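Local coordinates for putative metal resistance protein (Proteus mirabilis, PDB 6C29) that probably acts, through its periplasmic tandem immunoglobulin-fold region, in thiol-disulfide exchange that primes the disulfide isomerase ScsC, at residues Asp177-Pro188 with Lys225-Asp234; Met67-Ser75 with Tyr141-Pro149. All coordinates share one frame; numbering follows the deposited sequence. Where two conformers were deposited one is given.

Contact 1 (Asp177-Pro188 with Lys225-Asp234); sequences DWHQPNIYLDPP and KALSFVVTDD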
loop_
_atom_site.group_PDB
_atom_site.type_symbol
_atom_site.label_atom_id
_atom_site.label_comp_id
_atom_site.label_asym_id
_atom_site.label_seq_id
_atom_site.Cartn_x
_atom_site.Cartn_y
_atom_site.Cartn_z
ATOM N N ASP A 177 7.638 -1.549 25.288
ATOM C CA ASP A 177 8.723 -0.813 24.662
ATOM C C ASP A 177 8.821 -1.090 23.183
ATOM O O ASP A 177 8.405 -2.152 22.724
ATOM C CB ASP A 177 10.065 -1.195 25.269
ATOM C CG ASP A 177 10.251 -0.681 26.692
ATOM O OD1 ASP A 177 9.406 0.120 27.158
ATOM O OD2 ASP A 177 11.280 -1.061 27.310
ATOM N N TRP A 178 9.413 -0.153 22.445
ATOM C CA TRP A 178 9.715 -0.392 21.041
ATOM C C TRP A 178 10.834 -1.412 20.900
ATOM O O TRP A 178 11.798 -1.367 21.672
ATOM C CB TRP A 178 10.086 0.911 20.363
ATOM C CG TRP A 178 8.986 1.900 20.298
ATOM C CD1 TRP A 178 8.835 3.012 21.093
ATOM C CD2 TRP A 178 7.887 1.910 19.393
ATOM N NE1 TRP A 178 7.730 3.707 20.726
ATOM C CE2 TRP A 178 7.117 3.050 19.688
ATOM C CE3 TRP A 178 7.473 1.065 18.360
ATOM C CZ2 TRP A 178 5.963 3.363 18.994
ATOM C CZ3 TRP A 178 6.331 1.374 17.672
ATOM C CH2 TRP A 178 5.580 2.502 17.985
ATOM N N HIS A 179 10.725 -2.308 19.912
ATOM C CA HIS A 179 11.715 -3.339 19.687
ATOM C C HIS A 179 12.445 -3.194 18.359
ATOM O O HIS A 179 13.650 -2.961 18.329
ATOM C CB HIS A 179 11.031 -4.713 19.801
ATOM C CG HIS A 179 10.432 -4.941 21.150
ATOM N ND1 HIS A 179 9.086 -5.181 21.346
ATOM C CD2 HIS A 179 10.982 -4.890 22.387
ATOM C CE1 HIS A 179 8.846 -5.309 22.640
ATOM N NE2 HIS A 179 9.984 -5.146 23.296
ATOM N N GLN A 180 11.723 -3.339 17.257
ATOM C CA GLN A 180 12.286 -3.171 15.932
ATOM C C GLN A 180 11.316 -2.438 15.039
ATOM O O GLN A 180 10.799 -3.019 14.090
ATOM C CB GLN A 180 12.635 -4.538 15.302
ATOM C CG GLN A 180 13.728 -5.305 16.030
ATOM C CD GLN A 180 14.131 -6.563 15.300
ATOM O OE1 GLN A 180 14.200 -7.633 15.894
ATOM N NE2 GLN A 180 14.424 -6.430 14.007
ATOM N N PRO A 181 11.050 -1.174 15.320
ATOM C CA PRO A 181 10.050 -0.451 14.550
ATOM C C PRO A 181 10.473 -0.087 13.162
ATOM O O PRO A 181 11.656 0.073 12.863
ATOM C CB PRO A 181 9.826 0.801 15.378
ATOM C CG PRO A 181 11.110 0.997 16.111
ATOM C CD PRO A 181 11.582 -0.388 16.443
ATOM N N ASN A 182 9.473 0.044 12.304
ATOM C CA ASN A 182 9.648 0.623 10.988
ATOM C C ASN A 182 8.534 1.617 10.783
ATOM O O ASN A 182 7.474 1.512 11.410
ATOM C CB ASN A 182 9.623 -0.436 9.877
ATOM C CG ASN A 182 10.889 -1.215 9.820
ATOM O OD1 ASN A 182 11.911 -0.713 9.368
ATOM N ND2 ASN A 182 10.840 -2.444 10.300
ATOM N N ILE A 183 8.775 2.570 9.893
ATOM C CA ILE A 183 7.774 3.550 9.511
ATOM C C ILE A 183 7.812 3.768 7.997
ATOM O O ILE A 183 8.874 3.792 7.367
ATOM C CB ILE A 183 7.957 4.872 10.270
ATOM C CG1 ILE A 183 6.747 5.788 10.057
ATOM C CG2 ILE A 183 9.222 5.548 9.843
ATOM C CD1 ILE A 183 6.698 6.953 11.068
ATOM N N TYR A 184 6.620 3.918 7.439
ATOM C CA TYR A 184 6.385 4.094 6.014
ATOM C C TYR A 184 5.457 5.273 5.853
ATOM O O TYR A 184 4.335 5.246 6.323
ATOM C CB TYR A 184 5.772 2.830 5.426
ATOM C CG TYR A 184 6.562 1.608 5.817
ATOM C CD1 TYR A 184 7.719 1.283 5.149
ATOM C CD2 TYR A 184 6.151 0.799 6.839
ATOM C CE1 TYR A 184 8.482 0.185 5.517
ATOM C CE2 TYR A 184 6.877 -0.319 7.220
ATOM C CZ TYR A 184 8.049 -0.631 6.553
ATOM O OH TYR A 184 8.789 -1.743 6.902
ATOM N N LEU A 185 5.926 6.325 5.192
ATOM C CA LEU A 185 5.169 7.583 5.144
ATOM C C LEU A 185 4.596 7.900 3.774
ATOM O O LEU A 185 5.201 7.596 2.760
ATOM C CB LEU A 185 6.059 8.749 5.596
ATOM C CG LEU A 185 6.505 8.699 7.051
ATOM C CD1 LEU A 185 7.956 8.321 7.179
ATOM C CD2 LEU A 185 6.269 9.994 7.678
ATOM N N ASP A 186 3.422 8.545 3.774
ATOM C CA ASP A 186 2.778 9.099 2.598
ATOM C C ASP A 186 3.093 10.594 2.501
ATOM O O ASP A 186 2.570 11.381 3.302
ATOM C CB ASP A 186 1.260 8.916 2.676
ATOM C CG ASP A 186 0.851 7.452 2.819
ATOM O OD1 ASP A 186 0.925 6.731 1.814
ATOM O OD2 ASP A 186 0.437 7.043 3.907
ATOM N N PRO A 187 3.909 11.017 1.529
ATOM C CA PRO A 187 4.201 12.459 1.433
ATOM C C PRO A 187 3.037 13.246 0.868
ATOM O O PRO A 187 2.231 12.715 0.077
ATOM C CB PRO A 187 5.418 12.519 0.500
ATOM C CG PRO A 187 5.365 11.258 -0.311
ATOM C CD PRO A 187 4.605 10.220 0.500
ATOM N N PRO A 188 2.924 14.523 1.270
ATOM C CA PRO A 188 1.931 15.372 0.614
ATOM C C PRO A 188 2.244 15.537 -0.854
ATOM O O PRO A 188 3.389 15.351 -1.275
ATOM C CB PRO A 188 2.049 16.712 1.360
ATOM C CG PRO A 188 2.713 16.408 2.636
ATOM C CD PRO A 188 3.630 15.233 2.352
ATOM N N LYS A 225 -0.431 20.109 6.612
ATOM C CA LYS A 225 -0.712 19.067 5.620
ATOM C C LYS A 225 -0.918 17.713 6.303
ATOM O O LYS A 225 -0.593 17.537 7.483
ATOM C CB LYS A 225 0.444 18.949 4.614
ATOM C CG LYS A 225 0.796 20.220 3.869
ATOM C CD LYS A 225 -0.191 20.687 2.819
ATOM C CE LYS A 225 0.442 21.888 2.096
ATOM N NZ LYS A 225 -0.262 22.367 0.879
ATOM N N ALA A 226 -1.428 16.733 5.559
ATOM C CA ALA A 226 -1.741 15.431 6.138
ATOM C C ALA A 226 -0.482 14.697 6.555
ATOM O O ALA A 226 0.523 14.681 5.819
ATOM C CB ALA A 226 -2.537 14.592 5.161
ATOM N N LEU A 227 -0.529 14.135 7.759
ATOM C CA LEU A 227 0.491 13.232 8.263
ATOM C C LEU A 227 -0.124 11.844 8.281
ATOM O O LEU A 227 -0.913 11.491 9.148
ATOM C CB LEU A 227 0.968 13.646 9.657
ATOM C CG LEU A 227 1.997 12.712 10.305
ATOM C CD1 LEU A 227 3.265 12.582 9.475
ATOM C CD2 LEU A 227 2.328 13.192 11.678
ATOM N N SER A 228 0.288 11.043 7.323
ATOM C CA SER A 228 -0.231 9.686 7.133
ATOM C C SER A 228 0.961 8.767 7.047
ATOM O O SER A 228 1.920 9.028 6.282
ATOM C CB SER A 228 -1.070 9.601 5.852
ATOM O OG SER A 228 -1.414 8.260 5.525
ATOM N N PHE A 229 0.938 7.693 7.840
ATOM C CA PHE A 229 2.021 6.737 7.833
ATOM C C PHE A 229 1.549 5.436 8.449
ATOM O O PHE A 229 0.528 5.381 9.123
ATOM C CB PHE A 229 3.271 7.293 8.547
ATOM C CG PHE A 229 3.079 7.614 9.993
ATOM C CD1 PHE A 229 3.277 6.668 10.974
ATOM C CD2 PHE A 229 2.764 8.901 10.367
ATOM C CE1 PHE A 229 3.135 6.992 12.316
ATOM C CE2 PHE A 229 2.633 9.239 11.716
ATOM C CZ PHE A 229 2.820 8.291 12.679
ATOM N N VAL A 230 2.326 4.404 8.183
ATOM C CA VAL A 230 2.203 3.120 8.817
ATOM C C VAL A 230 3.426 2.921 9.696
ATOM O O VAL A 230 4.549 3.122 9.265
ATOM C CB VAL A 230 2.079 2.010 7.772
ATOM C CG1 VAL A 230 2.203 0.616 8.421
ATOM C CG2 VAL A 230 0.775 2.193 6.977
ATOM N N VAL A 231 3.215 2.538 10.952
ATOM C CA VAL A 231 4.282 2.148 11.840
ATOM C C VAL A 231 4.054 0.700 12.236
ATOM O O VAL A 231 2.915 0.284 12.465
ATOM C CB VAL A 231 4.347 3.088 13.073
ATOM C CG1 VAL A 231 2.997 3.189 13.811
ATOM C CG2 VAL A 231 5.435 2.658 14.029
ATOM N N THR A 232 5.133 -0.077 12.251
ATOM C CA THR A 232 5.076 -1.486 12.576
ATOM C C THR A 232 6.046 -1.805 13.691
ATOM O O THR A 232 7.081 -1.149 13.819
ATOM C CB THR A 232 5.401 -2.361 11.368
ATOM O OG1 THR A 232 6.770 -2.190 10.994
ATOM C CG2 THR A 232 4.486 -2.022 10.176
ATOM N N ASP A 233 5.720 -2.818 14.482
ATOM C CA ASP A 233 6.632 -3.413 15.453
ATOM C C ASP A 233 5.981 -4.723 15.914
ATOM O O ASP A 233 4.760 -4.794 16.013
ATOM C CB ASP A 233 6.903 -2.480 16.628
ATOM C CG ASP A 233 8.154 -2.841 17.376
ATOM O OD1 ASP A 233 8.961 -3.651 16.887
ATOM O OD2 ASP A 233 8.336 -2.269 18.455
ATOM N N ASP A 234 6.808 -5.734 16.183
ATOM C CA ASP A 234 6.346 -6.999 16.771
ATOM C C ASP A 234 5.207 -7.617 15.973
ATOM O O ASP A 234 4.277 -8.189 16.541
ATOM C CB ASP A 234 5.926 -6.762 18.215
ATOM C CG ASP A 234 7.109 -6.361 19.096
ATOM O OD1 ASP A 234 8.210 -6.910 18.897
ATOM O OD2 ASP A 234 6.957 -5.440 19.917
HETATM O O HOH W 1 8.665 -3.564 12.293
HETATM O O HOH W 2 7.465 -3.446 8.673
HETATM O O HOH W 3 2.555 12.722 5.469
#

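Contact 2 (Met67-Ser75 with Tyr141-Pro149); sequences MIWHWPSPS and YNQAMAKVP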
loop_
_atom_site.group_PDB
_atom_site.type_symbol
_atom_site.label_atom_id
_atom_site.label_comp_id
_atom_site.label_asym_id
_atom_site.label_seq_id
_atom_site.Cartn_x
_atom_site.Cartn_y
_atom_site.Cartn_z
HETATM N N MSE A 67 -14.972 2.321 -4.382
HETATM C CA MSE A 67 -13.879 1.339 -4.406
HETATM C C MSE A 67 -12.972 1.592 -3.213
HETATM O O MSE A 67 -12.570 2.729 -2.959
HETATM C CB MSE A 67 -13.031 1.383 -5.691
HETATM C CG MSE A 67 -11.601 0.749 -5.495
HETATM SE SE MSE A 67 -10.756 -0.221 -6.995
HETATM C CE MSE A 67 -9.625 1.199 -7.702
ATOM N N ILE A 68 -12.689 0.524 -2.477
ATOM C CA ILE A 68 -11.690 0.528 -1.411
ATOM C C ILE A 68 -10.583 -0.444 -1.807
ATOM O O ILE A 68 -10.832 -1.617 -2.053
ATOM C CB ILE A 68 -12.263 0.096 -0.044
ATOM C CG1 ILE A 68 -13.408 1.013 0.387
ATOM C CG2 ILE A 68 -11.161 0.101 1.009
ATOM C CD1 ILE A 68 -14.251 0.442 1.528
ATOM N N TRP A 69 -9.359 0.071 -1.897
ATOM C CA TRP A 69 -8.171 -0.742 -2.153
ATOM C C TRP A 69 -7.400 -0.823 -0.836
ATOM O O TRP A 69 -6.924 0.188 -0.306
ATOM C CB TRP A 69 -7.310 -0.123 -3.244
ATOM C CG TRP A 69 -6.082 -0.865 -3.655
ATOM C CD1 TRP A 69 -5.010 -1.172 -2.856
ATOM C CD2 TRP A 69 -5.764 -1.349 -4.960
ATOM N NE1 TRP A 69 -4.053 -1.829 -3.593
ATOM C CE2 TRP A 69 -4.497 -1.964 -4.888
ATOM C CE3 TRP A 69 -6.441 -1.341 -6.188
ATOM C CZ2 TRP A 69 -3.876 -2.534 -5.986
ATOM C CZ3 TRP A 69 -5.834 -1.914 -7.272
ATOM C CH2 TRP A 69 -4.562 -2.515 -7.169
ATOM N N HIS A 70 -7.334 -2.014 -0.280
ATOM C CA HIS A 70 -6.662 -2.191 0.998
ATOM C C HIS A 70 -5.208 -2.496 0.704
ATOM O O HIS A 70 -4.873 -3.371 -0.097
ATOM C CB HIS A 70 -7.276 -3.331 1.811
ATOM C CG HIS A 70 -8.718 -3.152 2.132
ATOM N ND1 HIS A 70 -9.156 -2.433 3.223
ATOM C CD2 HIS A 70 -9.830 -3.640 1.534
ATOM C CE1 HIS A 70 -10.477 -2.469 3.267
ATOM N NE2 HIS A 70 -10.909 -3.189 2.251
ATOM N N TRP A 71 -4.317 -1.759 1.347
ATOM C CA TRP A 71 -2.903 -1.916 1.093
ATOM C C TRP A 71 -2.239 -2.724 2.190
ATOM O O TRP A 71 -2.195 -2.281 3.338
ATOM C CB TRP A 71 -2.219 -0.559 0.987
ATOM C CG TRP A 71 -2.654 0.248 -0.191
ATOM C CD1 TRP A 71 -3.656 1.157 -0.229
ATOM C CD2 TRP A 71 -2.087 0.206 -1.510
ATOM N NE1 TRP A 71 -3.764 1.696 -1.499
ATOM C CE2 TRP A 71 -2.814 1.118 -2.303
ATOM C CE3 TRP A 71 -1.058 -0.529 -2.103
ATOM C CZ2 TRP A 71 -2.516 1.316 -3.661
ATOM C CZ3 TRP A 71 -0.759 -0.312 -3.436
ATOM C CH2 TRP A 71 -1.498 0.577 -4.203
ATOM N N PRO A 72 -1.701 -3.891 1.876
ATOM C CA PRO A 72 -0.942 -4.629 2.868
ATOM C C PRO A 72 0.216 -3.810 3.375
ATOM O O PRO A 72 0.743 -2.927 2.660
ATOM C CB PRO A 72 -0.487 -5.878 2.114
ATOM C CG PRO A 72 -1.557 -6.038 1.040
ATOM C CD PRO A 72 -1.839 -4.649 0.613
ATOM N N SER A 73 0.609 -4.081 4.607
ATOM C CA SER A 73 1.681 -3.340 5.219
ATOM C C SER A 73 2.920 -3.428 4.319
ATOM O O SER A 73 3.302 -4.544 3.938
ATOM C CB SER A 73 1.949 -3.895 6.627
ATOM O OG SER A 73 2.705 -2.983 7.366
ATOM N N PRO A 74 3.563 -2.290 3.978
ATOM C CA PRO A 74 4.656 -2.336 2.992
ATOM C C PRO A 74 6.017 -2.612 3.592
ATOM O O PRO A 74 6.192 -2.716 4.814
ATOM C CB PRO A 74 4.628 -0.923 2.391
ATOM C CG PRO A 74 4.254 -0.074 3.597
ATOM C CD PRO A 74 3.231 -0.896 4.345
ATOM N N SER A 75 6.998 -2.726 2.712
ATOM C CA SER A 75 8.386 -2.821 3.081
ATOM C C SER A 75 9.170 -1.710 2.387
ATOM O O SER A 75 8.673 -1.120 1.420
ATOM C CB SER A 75 8.938 -4.197 2.686
ATOM O OG SER A 75 8.268 -5.222 3.391
ATOM N N TYR A 141 -9.278 -14.211 1.640
ATOM C CA TYR A 141 -9.550 -12.786 1.863
ATOM C C TYR A 141 -9.143 -12.403 3.292
ATOM O O TYR A 141 -8.533 -11.340 3.509
ATOM C CB TYR A 141 -11.040 -12.459 1.635
ATOM C CG TYR A 141 -11.235 -11.039 1.237
ATOM C CD1 TYR A 141 -11.296 -10.036 2.169
ATOM C CD2 TYR A 141 -11.352 -10.699 -0.106
ATOM C CE1 TYR A 141 -11.435 -8.748 1.772
ATOM C CE2 TYR A 141 -11.486 -9.417 -0.513
ATOM C CZ TYR A 141 -11.549 -8.443 0.428
ATOM O OH TYR A 141 -11.690 -7.110 0.081
ATOM N N ASN A 142 -9.497 -13.221 4.279
ATOM C CA ASN A 142 -9.133 -12.923 5.660
ATOM C C ASN A 142 -7.632 -12.990 5.888
ATOM O O ASN A 142 -7.092 -12.192 6.649
ATOM C CB ASN A 142 -9.873 -13.842 6.602
ATOM C CG ASN A 142 -11.345 -13.483 6.713
ATOM O OD1 ASN A 142 -11.748 -12.353 6.438
ATOM N ND2 ASN A 142 -12.150 -14.444 7.130
ATOM N N GLN A 143 -6.966 -13.939 5.261
ATOM C CA GLN A 143 -5.510 -13.999 5.333
ATOM C C GLN A 143 -4.878 -12.724 4.779
ATOM O O GLN A 143 -3.937 -12.190 5.363
ATOM C CB GLN A 143 -4.964 -15.214 4.546
ATOM C CG GLN A 143 -5.227 -16.610 5.125
ATOM C CD GLN A 143 -4.478 -16.859 6.419
ATOM O OE1 GLN A 143 -3.253 -16.994 6.404
ATOM N NE2 GLN A 143 -5.188 -16.891 7.526
ATOM N N ALA A 144 -5.424 -12.200 3.683
ATOM C CA ALA A 144 -4.915 -10.984 3.095
ATOM C C ALA A 144 -5.197 -9.764 3.958
ATOM O O ALA A 144 -4.326 -8.895 4.110
ATOM C CB ALA A 144 -5.520 -10.790 1.718
HETATM N N MSE A 145 -6.421 -9.689 4.486
HETATM C CA MSE A 145 -6.795 -8.576 5.345
HETATM C C MSE A 145 -5.970 -8.527 6.609
HETATM O O MSE A 145 -5.713 -7.427 7.143
HETATM C CB MSE A 145 -8.268 -8.643 5.715
HETATM C CG MSE A 145 -9.201 -8.247 4.626
HETATM SE SE MSE A 145 -9.051 -6.400 4.045
HETATM C CE MSE A 145 -9.241 -5.446 5.703
ATOM N N ALA A 146 -5.536 -9.663 7.102
ATOM C CA ALA A 146 -4.739 -9.711 8.316
ATOM C C ALA A 146 -3.422 -8.950 8.162
ATOM O O ALA A 146 -2.814 -8.543 9.147
ATOM C CB ALA A 146 -4.456 -11.155 8.702
ATOM N N LYS A 147 -2.986 -8.757 6.924
ATOM C CA LYS A 147 -1.718 -8.085 6.637
ATOM C C LYS A 147 -1.883 -6.578 6.424
ATOM O O LYS A 147 -0.895 -5.869 6.214
ATOM C CB LYS A 147 -1.082 -8.719 5.406
ATOM C CG LYS A 147 -0.809 -10.219 5.547
ATOM C CD LYS A 147 -0.242 -10.840 4.269
ATOM C CE LYS A 147 0.088 -12.326 4.452
ATOM N NZ LYS A 147 -1.139 -13.140 4.643
ATOM N N VAL A 148 -3.116 -6.101 6.447
ATOM C CA VAL A 148 -3.426 -4.688 6.241
ATOM C C VAL A 148 -3.341 -3.917 7.563
ATOM O O VAL A 148 -3.868 -4.385 8.592
ATOM C CB VAL A 148 -4.802 -4.536 5.598
ATOM C CG1 VAL A 148 -5.214 -3.060 5.415
ATOM C CG2 VAL A 148 -4.810 -5.284 4.222
ATOM N N PRO A 149 -2.661 -2.749 7.566
ATOM C CA PRO A 149 -2.597 -1.979 8.808
ATOM C C PRO A 149 -3.974 -1.614 9.365
ATOM O O PRO A 149 -4.918 -1.417 8.609
ATOM C CB PRO A 149 -1.812 -0.749 8.401
ATOM C CG PRO A 149 -0.969 -1.171 7.226
ATOM C CD PRO A 149 -1.936 -2.073 6.491
#

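Contact 1 (Asp177-Pro188 with Lys225-Asp234)
Trp178 sets the rim of its indole against Asp233: CE3 lies 3.4 Å from OD2, near the ring plane, and ring and carboxylate are only 17° apart. The next two residues grip the same carboxylate with their backbones. His179 N meets the syn lone pair of Asp233 OD2 at 2.8 Å, and Gln180 N reaches OD1 at 2.8 Å, 28° out of the carboxylate plane, so a pair of consecutive amides holds both oxygens. With its CG anti to the backbone N (chi1 -160°), Asp233 reaches across to these amides. The His179 ring makes its own bond, ND1 to Asp234 OD2 at 2.6 Å, with the oxygen in the ring plane and its syn lone pair engaged. Arg173 forms salt bridges to Asp233 and Asp234, and would be expected to offset much of their charge.

From Asn182 the chain runs antiparallel to 226-233, with paired backbone bonds Asn182-Thr232 and Tyr184-Val230. Waters bind Thr232 OG1, one joining it to Gln180 O and Asn182 ND2, the other to Tyr184 OH. Ile183 turns to the opposite face of the sheet and lays CD1 over the Phe229 ring, 3.9 Å from its centroid. Leu185 follows on that face, with CG against Phe229 CB at 3.8 Å, and Ile183 and Leu185 both also pack on Pro196 of strand 191-201. At Asp186, OD2 accepts from Ser228 OG at 2.7 Å, approached from above the carboxylate plane, while Arg47 adds a salt bridge to OD2 and Ser48 a hydrogen bond to OD1. Pro188 CG finally rests on Lys225 CB. Such pairing of an edge strand with the central strand of its sheet, one face turned into the core against a second sheet, is characteristic of the beta sandwich of an immunoglobulin-fold domain, here the second of the tandem.

Contact 2 (Met67-Ser75 with Tyr141-Pro149)
Two successive bends in the Met145 side chain, chi2 -63° and chi3 -54°, fold this selenomethionine back so that its end lies over His70, whose CG stands beside its own backbone N and presents the imidazole face to the helix. The selenium sits 3.8 Å from the centroid of the His70 ring, 13° off the normal, and CE adds a CH-pi contact over the same face; this is a Met-aromatic arrangement with selenium in place of sulfur. Ile68 CG2 packs on the opposite face, nearer the rim, so both faces are covered, and His70 NE2 is hydrogen-bonded to Glu96, which should further limit rotation of the ring. Val148 divides its methyls: CG2 lies 4.0 Å from His70 CB, while CG1 is 3.7 Å from Trp71 O.

A type I turn from Met145 to Val148 presents the Lys147 carbonyl to 67-75. Ser73 N donates to Lys147 O at 2.8 Å in a nearly straight bond, the sole hydrogen bond between the segments. Pro149 then packs its ring alongside, CD 3.2 Å from Trp71 O and CG 4.0 Å from Ser73 CB. Ser73 OG is hydrogen-bonded to Ser237 OG. Tyr141, one helical turn before Met145, sends its hydroxyl to Ile95 O on strand 90-97. What results is a short helix and the type I turn at its C-terminal side, laid along the chain that leaves edge strand 68-69 of the N-terminal DsbD-like immunoglobulin-fold domain, at the point where the polypeptide passes on toward the second domain.

How the contacts relate
The two contacts illustrate how a tandem of immunoglobulin folds is built in series: contact 2 closes before contact 1 opens, and their centres lie 16 Å apart. Contact 2 involves edge strand 68-69 of the first sandwich and helix 137-145 in the connection that follows; contact 1 belongs to the three-stranded sheet 182-186, 226-233 and 236-243 of the second. They meet directly where Ser73 and Pro74 pack against that sheet. Tyr184 CZ approaches Pro74 O at 3.3 Å, and Thr232 CG2 lies 3.5 Å from Ser73 OG. The face of the sheet carrying Tyr184, Val230 and Thr232 therefore forms part of the junction between the two domains.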